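Local coordinates for protein putative NADPH:quinone reductase (Bacillus thuringiensis, PDB 3GMS) that probably reduces quinone-like substrates with NADPH, as a member of the medium-chain dehydrogenase/reductase family, at residues V35-L40 / V90-G95; A122-I127 / K326-S331; E75-G78 / S82-L85. One frame throughout, in Å; residues are numbered along the deposited sequence. Where two conformers were deposited one is given.

Contact 1: V35-L40 / V90-G95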
ATOM      1  N   VAL A  35       1.363   9.867 -21.032  1.00 27.98           N
ATOM      2  CA  VAL A  35      -0.098   9.877 -20.981  1.00 26.67           C
ATOM      3  C   VAL A  35      -0.449  10.980 -19.968  1.00 26.25           C
ATOM      4  O   VAL A  35       0.213  11.080 -18.950  1.00 25.70           O
ATOM      5  CB  VAL A  35      -0.639   8.474 -20.578  1.00 26.38           C
ATOM      6  CG1 VAL A  35      -2.151   8.497 -20.373  1.00 27.15           C
ATOM      7  CG2 VAL A  35      -0.255   7.448 -21.683  1.00 25.61           C
ATOM      8  N   PHE A  36      -1.456  11.801 -20.279  1.00 25.32           N
ATOM      9  CA  PHE A  36      -1.785  12.986 -19.494  1.00 24.93           C
ATOM     10  C   PHE A  36      -3.196  12.763 -18.914  1.00 24.43           C
ATOM     11  O   PHE A  36      -4.165  12.623 -19.678  1.00 26.20           O
ATOM     12  CB  PHE A  36      -1.729  14.210 -20.439  1.00 24.61           C
ATOM     13  CG  PHE A  36      -2.103  15.516 -19.792  1.00 23.95           C
ATOM     14  CD1 PHE A  36      -1.212  16.167 -18.969  1.00 24.95           C
ATOM     15  CD2 PHE A  36      -3.348  16.113 -20.047  1.00 26.29           C
ATOM     16  CE1 PHE A  36      -1.549  17.371 -18.389  1.00 26.39           C
ATOM     17  CE2 PHE A  36      -3.693  17.307 -19.472  1.00 26.97           C
ATOM     18  CZ  PHE A  36      -2.790  17.948 -18.643  1.00 25.92           C
ATOM     19  N   VAL A  37      -3.326  12.714 -17.578  1.00 23.45           N
ATOM     20  CA  VAL A  37      -4.534  12.191 -16.981  1.00 22.32           C
ATOM     21  C   VAL A  37      -5.122  13.213 -16.004  1.00 21.76           C
ATOM     22  O   VAL A  37      -4.410  13.711 -15.101  1.00 21.22           O
ATOM     23  CB  VAL A  37      -4.174  10.869 -16.222  1.00 21.80           C
ATOM     24  CG1 VAL A  37      -5.396  10.335 -15.473  1.00 21.81           C
ATOM     25  CG2 VAL A  37      -3.649   9.798 -17.225  1.00 21.75           C
ATOM     26  N   ARG A  38      -6.393  13.569 -16.196  1.00 22.13           N
ATOM     27  CA  ARG A  38      -7.080  14.455 -15.235  1.00 22.80           C
ATOM     28  C   ARG A  38      -7.559  13.578 -14.063  1.00 22.74           C
ATOM     29  O   ARG A  38      -8.416  12.722 -14.257  1.00 23.42           O
ATOM     30  CB  ARG A  38      -8.279  15.177 -15.900  1.00 23.92           C
ATOM     31  CG  ARG A  38      -9.159  15.991 -14.895  1.00 26.70           C
ATOM     32  CD  ARG A  38     -10.379  16.690 -15.577  1.00 31.59           C
ATOM     33  NE  ARG A  38     -11.087  15.780 -16.488  1.00 36.34           N
ATOM     34  CZ  ARG A  38     -12.101  14.984 -16.158  1.00 39.18           C
ATOM     35  NH1 ARG A  38     -12.565  14.957 -14.913  1.00 38.06           N
ATOM     36  NH2 ARG A  38     -12.650  14.205 -17.087  1.00 41.26           N
ATOM     37  N   MET A  39      -7.011  13.798 -12.863  1.00 22.17           N
ATOM     38  CA  MET A  39      -7.331  12.963 -11.668  1.00 21.27           C
ATOM     39  C   MET A  39      -8.753  13.174 -11.133  1.00 21.97           C
ATOM     40  O   MET A  39      -9.284  14.291 -11.145  1.00 22.77           O
ATOM     41  CB  MET A  39      -6.317  13.244 -10.559  1.00 20.29           C
ATOM     42  CG  MET A  39      -4.837  12.840 -10.918  1.00 20.81           C
ATOM     43  SD  MET A  39      -4.630  11.163 -11.579  1.00 14.83           S
ATOM     44  CE  MET A  39      -4.898  10.258 -10.002  1.00 15.59           C
ATOM     45  N   LEU A  40      -9.348  12.080 -10.647  1.00 20.66           N
ATOM     46  CA  LEU A  40     -10.667  12.114 -10.053  1.00 20.55           C
ATOM     47  C   LEU A  40     -10.488  11.956  -8.572  1.00 20.45           C
ATOM     48  O   LEU A  40     -10.943  12.808  -7.805  1.00 21.92           O
ATOM     49  CB  LEU A  40     -11.525  10.970 -10.588  1.00 20.87           C
ATOM     50  CG  LEU A  40     -11.790  11.051 -12.095  1.00 22.54           C
ATOM     51  CD1 LEU A  40     -12.351   9.735 -12.621  1.00 23.84           C
ATOM     52  CD2 LEU A  40     -12.807  12.162 -12.376  1.00 26.47           C
ATOM     53  N   VAL A  90      -8.128   5.291 -15.906  1.00 22.73           N
ATOM     54  CA  VAL A  90      -6.845   4.623 -15.726  1.00 22.36           C
ATOM     55  C   VAL A  90      -6.221   4.972 -14.377  1.00 21.45           C
ATOM     56  O   VAL A  90      -6.534   6.025 -13.805  1.00 20.92           O
ATOM     57  CB  VAL A  90      -5.801   5.047 -16.824  1.00 23.02           C
ATOM     58  CG1 VAL A  90      -6.357   4.774 -18.246  1.00 24.48           C
ATOM     59  CG2 VAL A  90      -5.352   6.463 -16.688  1.00 24.16           C
ATOM     60  N   LEU A  91      -5.316   4.112 -13.913  1.00 21.86           N
ATOM     61  CA  LEU A  91      -4.391   4.527 -12.833  1.00 21.44           C
ATOM     62  C   LEU A  91      -3.082   5.013 -13.462  1.00 22.12           C
ATOM     63  O   LEU A  91      -2.378   4.214 -14.098  1.00 21.95           O
ATOM     64  CB  LEU A  91      -4.095   3.364 -11.870  1.00 21.87           C
ATOM     65  CG  LEU A  91      -5.286   2.506 -11.441  1.00 19.56           C
ATOM     66  CD1 LEU A  91      -4.782   1.344 -10.537  1.00 20.77           C
ATOM     67  CD2 LEU A  91      -6.416   3.321 -10.761  1.00 23.68           C
ATOM     68  N   PRO A  92      -2.764   6.302 -13.316  1.00 21.63           N
ATOM     69  CA  PRO A  92      -1.487   6.732 -13.934  1.00 22.40           C
ATOM     70  C   PRO A  92      -0.284   6.585 -12.967  1.00 21.49           C
ATOM     71  O   PRO A  92       0.084   7.539 -12.265  1.00 22.95           O
ATOM     72  CB  PRO A  92      -1.767   8.173 -14.270  1.00 22.30           C
ATOM     73  CG  PRO A  92      -2.731   8.661 -13.195  1.00 22.55           C
ATOM     74  CD  PRO A  92      -3.556   7.456 -12.800  1.00 22.34           C
ATOM     75  N   LEU A  93       0.284   5.393 -12.901  1.00 22.55           N
ATOM     76  CA  LEU A  93       1.213   5.052 -11.805  1.00 21.74           C
ATOM     77  C   LEU A  93       2.658   5.195 -12.261  1.00 21.85           C
ATOM     78  O   LEU A  93       2.913   5.290 -13.457  1.00 22.98           O
ATOM     79  CB  LEU A  93       0.910   3.644 -11.285  1.00 21.45           C
ATOM     80  CG  LEU A  93      -0.548   3.357 -10.916  1.00 20.88           C
ATOM     81  CD1 LEU A  93      -0.777   1.900 -10.489  1.00 20.25           C
ATOM     82  CD2 LEU A  93      -1.015   4.312  -9.776  1.00 18.80           C
ATOM     83  N   ARG A  94       3.580   5.253 -11.300  1.00 22.26           N
ATOM     84  CA  ARG A  94       5.046   5.265 -11.543  1.00 22.15           C
ATOM     85  C   ARG A  94       5.482   6.427 -12.408  1.00 23.42           C
ATOM     86  O   ARG A  94       6.417   6.296 -13.234  1.00 24.43           O
ATOM     87  CB  ARG A  94       5.492   3.918 -12.160  1.00 21.87           C
ATOM     88  CG  ARG A  94       5.130   2.730 -11.302  1.00 21.09           C
ATOM     89  CD  ARG A  94       5.468   1.351 -11.902  1.00 21.83           C
ATOM     90  NE  ARG A  94       6.886   1.214 -12.274  1.00 22.43           N
ATOM     91  CZ  ARG A  94       7.386   0.095 -12.790  1.00 22.45           C
ATOM     92  NH1 ARG A  94       6.602  -0.978 -12.916  1.00 21.80           N
ATOM     93  NH2 ARG A  94       8.662   0.047 -13.166  1.00 21.32           N
ATOM     94  N   GLY A  95       4.805   7.555 -12.241  1.00 22.66           N
ATOM     95  CA  GLY A  95       5.146   8.791 -12.944  1.00 22.76           C
ATOM     96  C   GLY A  95       5.152   9.893 -11.913  1.00 22.08           C
ATOM     97  O   GLY A  95       5.796   9.777 -10.847  1.00 21.59           O
TER
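V37 stands over P92 where strands 35-40 and 90-92 pass at 8.4 Å between axes and 108° between their N-to-C directions, nearly crosswise, with the nearest CA atoms, those of V37 and P92, 7.0 Å apart. Three apolar contacts carry the interface. V37 points toward the other strand; with its CG1 anti to the backbone N (chi1 175°), both methyls reach it, CG2 lying 3.8 Å from V90 CG2 and 3.9 Å from P92 CB. V37 CG1 lies 3.9 Å from P92 CG, and the isopropyl group crosses the pyrrolidine ring obliquely. M39 arrives from farther along its strand: bends at chi2 and chi3 curl the chain inward until SD reaches P92 CG, a corner of that ring, at 3.5 Å, the CE methyl standing farther off. P92 is the centre of an inverse gamma turn, where the chain leaves the strand. M39 and P92 both also touch V103 of strand 102-106, and V90 touches V74 of strand 71-77, so the four touching residues, all buried, belong to a core enclosed by several strands. The two strands thus close over a shared apolar interior, consistent with the curled sheet of the GroES-like domain of medium-chain dehydrogenases/reductases.

Contact 2: A122-I127 / K326-S331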
ATOM      1  N   ALA A 122     -11.041   1.742  -7.334  1.00 19.74           N
ATOM      2  CA  ALA A 122      -9.899   1.855  -8.221  1.00 20.37           C
ATOM      3  C   ALA A 122      -8.736   2.643  -7.609  1.00 19.18           C
ATOM      4  O   ALA A 122      -7.554   2.293  -7.766  1.00 20.21           O
ATOM      5  CB  ALA A 122     -10.336   2.523  -9.563  1.00 19.35           C
ATOM      6  N   ALA A 123      -9.086   3.676  -6.866  1.00 18.73           N
ATOM      7  CA  ALA A 123      -8.088   4.540  -6.271  1.00 20.18           C
ATOM      8  C   ALA A 123      -7.241   3.829  -5.188  1.00 21.19           C
ATOM      9  O   ALA A 123      -6.287   4.423  -4.643  1.00 22.02           O
ATOM     10  CB  ALA A 123      -8.795   5.792  -5.694  1.00 19.34           C
ATOM     11  N   GLN A 124      -7.637   2.608  -4.818  1.00 20.69           N
ATOM     12  CA  GLN A 124      -6.966   1.833  -3.770  1.00 20.11           C
ATOM     13  C   GLN A 124      -6.291   0.581  -4.301  1.00 21.02           C
ATOM     14  O   GLN A 124      -5.781  -0.260  -3.512  1.00 20.06           O
ATOM     15  CB  GLN A 124      -7.958   1.454  -2.658  1.00 20.43           C
ATOM     16  CG  GLN A 124      -8.552   2.620  -1.883  1.00 19.54           C
ATOM     17  CD  GLN A 124      -9.559   2.088  -0.888  1.00 23.90           C
ATOM     18  OE1 GLN A 124      -9.178   1.551   0.140  1.00 27.85           O
ATOM     19  NE2 GLN A 124     -10.830   2.133  -1.243  1.00 22.69           N
ATOM     20  N   MET A 125      -6.213   0.474  -5.640  1.00 18.31           N
ATOM     21  CA  MET A 125      -5.798  -0.777  -6.288  1.00 21.01           C
ATOM     22  C   MET A 125      -4.288  -1.091  -6.228  1.00 20.44           C
ATOM     23  O   MET A 125      -3.898  -2.245  -6.381  1.00 21.84           O
ATOM     24  CB  MET A 125      -6.260  -0.781  -7.757  1.00 19.16           C
ATOM     25  CG  MET A 125      -6.115  -2.129  -8.560  1.00 23.20           C
ATOM     26  SD  MET A 125      -7.370  -3.390  -8.112  1.00 17.75           S
ATOM     27  CE  MET A 125      -8.837  -2.538  -8.562  1.00 20.83           C
ATOM     28  N   TYR A 126      -3.463  -0.070  -6.008  1.00 19.44           N
ATOM     29  CA  TYR A 126      -2.019  -0.199  -6.200  1.00 19.11           C
ATOM     30  C   TYR A 126      -1.276  -0.594  -4.941  1.00 19.63           C
ATOM     31  O   TYR A 126      -0.890  -1.723  -4.774  1.00 18.42           O
ATOM     32  CB  TYR A 126      -1.480   1.097  -6.787  1.00 20.25           C
ATOM     33  CG  TYR A 126       0.028   1.195  -7.014  1.00 19.57           C
ATOM     34  CD1 TYR A 126       0.833   0.057  -7.279  1.00 20.37           C
ATOM     35  CD2 TYR A 126       0.623   2.458  -7.031  1.00 18.04           C
ATOM     36  CE1 TYR A 126       2.208   0.206  -7.510  1.00 20.38           C
ATOM     37  CE2 TYR A 126       1.986   2.623  -7.269  1.00 19.96           C
ATOM     38  CZ  TYR A 126       2.766   1.486  -7.512  1.00 21.26           C
ATOM     39  OH  TYR A 126       4.119   1.637  -7.745  1.00 20.76           O
ATOM     40  N   ILE A 127      -1.088   0.328  -4.012  1.00 19.75           N
ATOM     41  CA  ILE A 127      -0.062   0.110  -3.018  1.00 20.22           C
ATOM     42  C   ILE A 127      -0.298  -1.100  -2.092  1.00 19.55           C
ATOM     43  O   ILE A 127       0.558  -1.970  -2.008  1.00 19.91           O
ATOM     44  CB  ILE A 127       0.159   1.416  -2.159  1.00 20.84           C
ATOM     45  CG1 ILE A 127       0.745   2.534  -3.053  1.00 19.91           C
ATOM     46  CG2 ILE A 127       1.139   1.143  -1.029  1.00 22.36           C
ATOM     47  CD1 ILE A 127       2.140   2.247  -3.569  1.00 22.52           C
ATOM     48  N   LYS A 326     -10.744   4.819   4.598  1.00 28.59           N
ATOM     49  CA  LYS A 326      -9.798   5.601   3.836  1.00 26.56           C
ATOM     50  C   LYS A 326     -10.257   7.056   3.577  1.00 25.37           C
ATOM     51  O   LYS A 326     -11.405   7.274   3.231  1.00 23.48           O
ATOM     52  CB  LYS A 326      -9.616   4.876   2.500  1.00 27.61           C
ATOM     53  CG  LYS A 326      -8.408   5.320   1.727  1.00 29.75           C
ATOM     54  CD  LYS A 326      -7.093   4.912   2.419  1.00 33.70           C
ATOM     55  CE  LYS A 326      -6.714   3.485   2.143  1.00 38.65           C
ATOM     56  NZ  LYS A 326      -5.331   3.246   2.613  1.00 38.73           N
ATOM     57  N   VAL A 327      -9.361   8.038   3.765  1.00 23.64           N
ATOM     58  CA  VAL A 327      -9.649   9.409   3.446  1.00 22.23           C
ATOM     59  C   VAL A 327      -9.179   9.668   2.012  1.00 21.60           C
ATOM     60  O   VAL A 327      -8.128   9.182   1.621  1.00 22.49           O
ATOM     61  CB  VAL A 327      -8.886  10.347   4.401  1.00 23.37           C
ATOM     62  CG1 VAL A 327      -9.180  11.835   4.050  1.00 22.87           C
ATOM     63  CG2 VAL A 327      -9.295  10.030   5.867  1.00 23.22           C
ATOM     64  N   PHE A 328      -9.954  10.386   1.227  1.00 20.59           N
ATOM     65  CA  PHE A 328      -9.578  10.669  -0.167  1.00 20.95           C
ATOM     66  C   PHE A 328      -9.553  12.127  -0.509  1.00 21.07           C
ATOM     67  O   PHE A 328     -10.318  12.930   0.068  1.00 20.24           O
ATOM     68  CB  PHE A 328     -10.594   9.998  -1.126  1.00 20.88           C
ATOM     69  CG  PHE A 328     -10.650   8.502  -1.022  1.00 22.52           C
ATOM     70  CD1 PHE A 328      -9.915   7.697  -1.914  1.00 21.04           C
ATOM     71  CD2 PHE A 328     -11.464   7.877  -0.077  1.00 20.62           C
ATOM     72  CE1 PHE A 328      -9.981   6.316  -1.819  1.00 22.39           C
ATOM     73  CE2 PHE A 328     -11.507   6.467   0.041  1.00 23.13           C
ATOM     74  CZ  PHE A 328     -10.774   5.692  -0.846  1.00 22.04           C
ATOM     75  N   LEU A 329      -8.734  12.443  -1.524  1.00 19.29           N
ATOM     76  CA  LEU A 329      -8.676  13.770  -2.140  1.00 20.30           C
ATOM     77  C   LEU A 329      -9.359  13.689  -3.459  1.00 21.24           C
ATOM     78  O   LEU A 329      -8.968  12.884  -4.310  1.00 20.91           O
ATOM     79  CB  LEU A 329      -7.220  14.196  -2.368  1.00 19.91           C
ATOM     80  CG  LEU A 329      -6.408  14.462  -1.088  1.00 20.18           C
ATOM     81  CD1 LEU A 329      -4.900  14.534  -1.349  1.00 23.40           C
ATOM     82  CD2 LEU A 329      -6.925  15.699  -0.233  1.00 23.20           C
ATOM     83  N   THR A 330     -10.418  14.488  -3.639  1.00 21.42           N
ATOM     84  CA  THR A 330     -11.252  14.262  -4.809  1.00 24.07           C
ATOM     85  C   THR A 330     -11.228  15.524  -5.673  1.00 25.33           C
ATOM     86  O   THR A 330     -10.942  16.625  -5.169  1.00 27.08           O
ATOM     87  CB  THR A 330     -12.712  13.875  -4.434  1.00 23.81           C
ATOM     88  OG1 THR A 330     -13.326  14.971  -3.741  1.00 27.53           O
ATOM     89  CG2 THR A 330     -12.779  12.598  -3.571  1.00 24.62           C
ATOM     90  N   SER A 331     -11.510  15.367  -6.961  1.00 26.00           N
ATOM     91  CA  SER A 331     -11.439  16.496  -7.887  1.00 28.22           C
ATOM     92  C   SER A 331     -12.543  16.454  -8.926  1.00 28.40           C
ATOM     93  O   SER A 331     -12.288  16.678 -10.096  1.00 30.94           O
ATOM     94  CB  SER A 331     -10.079  16.508  -8.599  1.00 28.11           C
ATOM     95  OG  SER A 331      -9.036  16.927  -7.739  1.00 30.64           O
TER
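K326 opens strand 326-330 by passing the amide of Q124, the two side chains running past each other in opposite directions. Its CG is anti to the backbone N (chi1 -164°), and bends at chi2 and chi3 carry K326 CE to within 3.7 Å of Q124 OE1. K326 CB is also close to that oxygen, at 4.1 Å, so the amide oxygen sits against the lysine's methylenes. The ammonium group continues past it: NZ is hydrogen-bonded to OD1 of N45.

The backbone of V327 bonds to I44, while F328 bonds to S303 and Y305. These bonds place strand 326-330 between strand 34-43, antiparallel to it, and strand 301-306, parallel to it, in the mixed sheet. After the Rossmann-like domain, which probably binds the nucleotide, the chain returns to this sheet of the GroES-like domain with strand 301-306 and then 326-330, an organisation shared by medium-chain dehydrogenases/reductases. Facing this strand is a type I beta turn, A122 to M125, closed by M125 N to A122 O at 3.1 Å.

F328 is directed at that turn, and its ring meets Q124 and A123. Q124 crosses it at about a right angle, with the amide plane 76° from the ring plane, and Q124 NE2 lies at the ring edge, in plane, 3.6 Å from F328 CZ. This NE2 is not donating to the ring face; its hydrogen bonds go to the carbonyl oxygens of F120 and M299, which satisfy the buried NE2 and limit the amide's rotation. F120 also makes an edge-to-face stack with F328, and V41 touches both A123 and F328. Further round the ring, A123 CB approaches F328 CE1 obliquely at 4.1 Å.

Contact 3: E75-G78 / S82-L85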
ATOM      1  N   GLU A  75      -6.741  12.500 -20.853  1.00 27.08           N
ATOM      2  CA  GLU A  75      -7.145  13.697 -21.622  0.50 28.62           C
ATOM      3  C   GLU A  75      -6.330  13.867 -22.893  1.00 29.21           C
ATOM      4  O   GLU A  75      -6.806  14.465 -23.882  1.00 30.40           O
ATOM      5  CB  GLU A  75      -6.941  14.967 -20.791  0.50 28.85           C
ATOM      6  CG  GLU A  75      -7.778  15.064 -19.551  0.50 31.32           C
ATOM      7  CD  GLU A  75      -9.154  15.623 -19.799  0.50 34.55           C
ATOM      8  OE1 GLU A  75      -9.976  14.941 -20.453  0.50 35.40           O
ATOM      9  OE2 GLU A  75      -9.409  16.745 -19.310  0.50 36.30           O
ATOM     10  N   ASN A  76      -5.081  13.422 -22.845  1.00 29.65           N
ATOM     11  CA  ASN A  76      -4.179  13.568 -24.005  1.00 30.90           C
ATOM     12  C   ASN A  76      -3.061  12.547 -23.901  1.00 31.47           C
ATOM     13  O   ASN A  76      -2.811  12.002 -22.819  1.00 31.50           O
ATOM     14  CB  ASN A  76      -3.628  14.993 -24.101  1.00 30.78           C
ATOM     15  CG  ASN A  76      -3.282  15.390 -25.541  1.00 33.58           C
ATOM     16  OD1 ASN A  76      -3.422  14.583 -26.481  1.00 31.97           O
ATOM     17  ND2 ASN A  76      -2.835  16.629 -25.710  1.00 34.48           N
ATOM     18  N   VAL A  77      -2.414  12.249 -25.016  1.00 31.74           N
ATOM     19  CA  VAL A  77      -1.284  11.324 -25.045  1.00 31.94           C
ATOM     20  C   VAL A  77      -0.209  11.900 -25.969  1.00 33.13           C
ATOM     21  O   VAL A  77      -0.510  12.719 -26.852  1.00 32.90           O
ATOM     22  CB  VAL A  77      -1.690   9.888 -25.498  1.00 31.94           C
ATOM     23  CG1 VAL A  77      -2.699   9.242 -24.512  1.00 31.47           C
ATOM     24  CG2 VAL A  77      -2.250   9.872 -26.947  1.00 31.51           C
ATOM     25  N   GLY A  78       1.034  11.490 -25.755  1.00 33.71           N
ATOM     26  CA  GLY A  78       2.153  11.909 -26.591  1.00 35.20           C
ATOM     27  C   GLY A  78       2.202  11.184 -27.931  1.00 36.39           C
ATOM     28  O   GLY A  78       1.453  10.237 -28.177  1.00 35.94           O
ATOM     29  N   SER A  82      -1.183   5.380 -28.536  1.00 41.13           N
ATOM     30  CA  SER A  82      -2.492   5.223 -29.165  1.00 42.12           C
ATOM     31  C   SER A  82      -3.503   6.238 -28.623  1.00 42.32           C
ATOM     32  O   SER A  82      -3.699   6.349 -27.398  1.00 41.95           O
ATOM     33  CB  SER A  82      -3.004   3.807 -28.957  1.00 42.20           C
ATOM     34  OG  SER A  82      -4.294   3.684 -29.515  1.00 46.13           O
ATOM     35  N   ARG A  83      -4.150   6.968 -29.537  1.00 41.50           N
ATOM     36  CA  ARG A  83      -5.064   8.029 -29.129  1.00 41.43           C
ATOM     37  C   ARG A  83      -6.421   7.489 -28.682  1.00 40.88           C
ATOM     38  O   ARG A  83      -7.228   8.237 -28.143  1.00 40.00           O
ATOM     39  CB  ARG A  83      -5.175   9.127 -30.195  1.00 41.42           C
ATOM     40  CG  ARG A  83      -3.863   9.915 -30.386  1.00 43.03           C
ATOM     41  CD  ARG A  83      -4.027  11.181 -31.223  1.00 45.23           C
ATOM     42  NE  ARG A  83      -4.889  12.189 -30.597  1.00 44.81           N
ATOM     43  CZ  ARG A  83      -4.489  13.087 -29.698  1.00 47.20           C
ATOM     44  NH1 ARG A  83      -3.228  13.133 -29.278  1.00 47.19           N
ATOM     45  NH2 ARG A  83      -5.363  13.951 -29.206  1.00 47.96           N
ATOM     46  N   GLU A  84      -6.643   6.182 -28.887  1.00 41.28           N
ATOM     47  CA  GLU A  84      -7.837   5.467 -28.377  1.00 41.71           C
ATOM     48  C   GLU A  84      -7.890   5.484 -26.863  1.00 40.72           C
ATOM     49  O   GLU A  84      -8.933   5.246 -26.273  1.00 40.86           O
ATOM     50  CB  GLU A  84      -7.851   3.992 -28.782  1.00 42.72           C
ATOM     51  CG  GLU A  84      -7.187   3.642 -30.104  1.00 46.94           C
ATOM     52  CD  GLU A  84      -8.077   3.879 -31.304  1.00 51.59           C
ATOM     53  OE1 GLU A  84      -7.906   3.145 -32.311  1.00 54.65           O
ATOM     54  OE2 GLU A  84      -8.937   4.794 -31.252  1.00 53.25           O
ATOM     55  N   LEU A  85      -6.737   5.721 -26.246  1.00 39.51           N
ATOM     56  CA  LEU A  85      -6.634   5.807 -24.804  1.00 38.27           C
ATOM     57  C   LEU A  85      -7.344   7.036 -24.269  1.00 36.49           C
ATOM     58  O   LEU A  85      -7.778   7.039 -23.127  1.00 36.05           O
ATOM     59  CB  LEU A  85      -5.164   5.838 -24.397  1.00 38.37           C
ATOM     60  CG  LEU A  85      -4.741   5.182 -23.083  1.00 40.51           C
ATOM     61  CD1 LEU A  85      -5.147   3.712 -22.968  1.00 42.60           C
ATOM     62  CD2 LEU A  85      -3.222   5.313 -22.919  1.00 39.83           C
TER
HETATM   63  O   HOH W   1      -0.755  12.148 -29.548  1.00 45.74           O
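A classic beta bulge, with E75 and N76 both facing F36, lies near the end of strand 71-77 in the GroES-like domain, and the short connection toward strand 89-92 folds back beside it as the 3-10 segment 83-85. N76 and R83 meet across this surface turn. N76 CG is anti to the backbone N (chi1 -152°), and the amide swings OD1 round to the following residue and to the arginine. R83 NH1 donates to N76 OD1 at 3.2 Å with an N-H...O angle of 142°; seen from the acceptor, the donor lies nearly along the C=O axis, while the oxygen is tilted 22° out of the guanidinium plane. R83 NH2 adds a weak bond to this oxygen. The amide and guanidinium planes are almost perpendicular, so the pair does not stack. N76 OD1 also accepts from V77 N at 2.9 Å, but that donor stands above the carbonyl plane. V77 N of the strand and R83 NH1 therefore hold the amide oxygen, with the weak NH2 bond as a third, and the bond to V77 N ties it to its own backbone.

V77 forms the apolar part of the contact, its side chain directed at the 3-10 segment. V77 CG2 touches R83 CG at 3.8 Å, the aliphatic stem of the arginine crossing it obliquely, and the same methyl lies as far from S82 O. V77 CG1 packs against L85 CB at 4.2 Å, and V35 of strand 34-43 touches both V77 and L85. One water completes the bridge: it lies at the edge of the guanidinium, in its plane, accepts from R83 NH1 at 2.7 Å and donates to V77 O at 2.8 Å.

In the fold
From the N terminus, strand 34-43 supplies the first half of contact 1, and strand 71-77 runs antiparallel beside it. Contact 3 closes a tight turn only three residues long after that strand and is nested within the 49-residue excursion that contact 1 closes at 90-95. The two touch where F36 pairs with E75 and N76. Contact 2 opens later, in series with both, and spans 198 residues that include the Rossmann-like parallel sheet before strand 301-306 and then 326-330 return to the mixed sheet. There L40 O lies 2.8 Å from S331 N, a probable hydrogen bond, and L93 packs on Y126, linking contacts 1 and 2. Contact 3 stays about 10 Å from contact 2 at the nearest atoms.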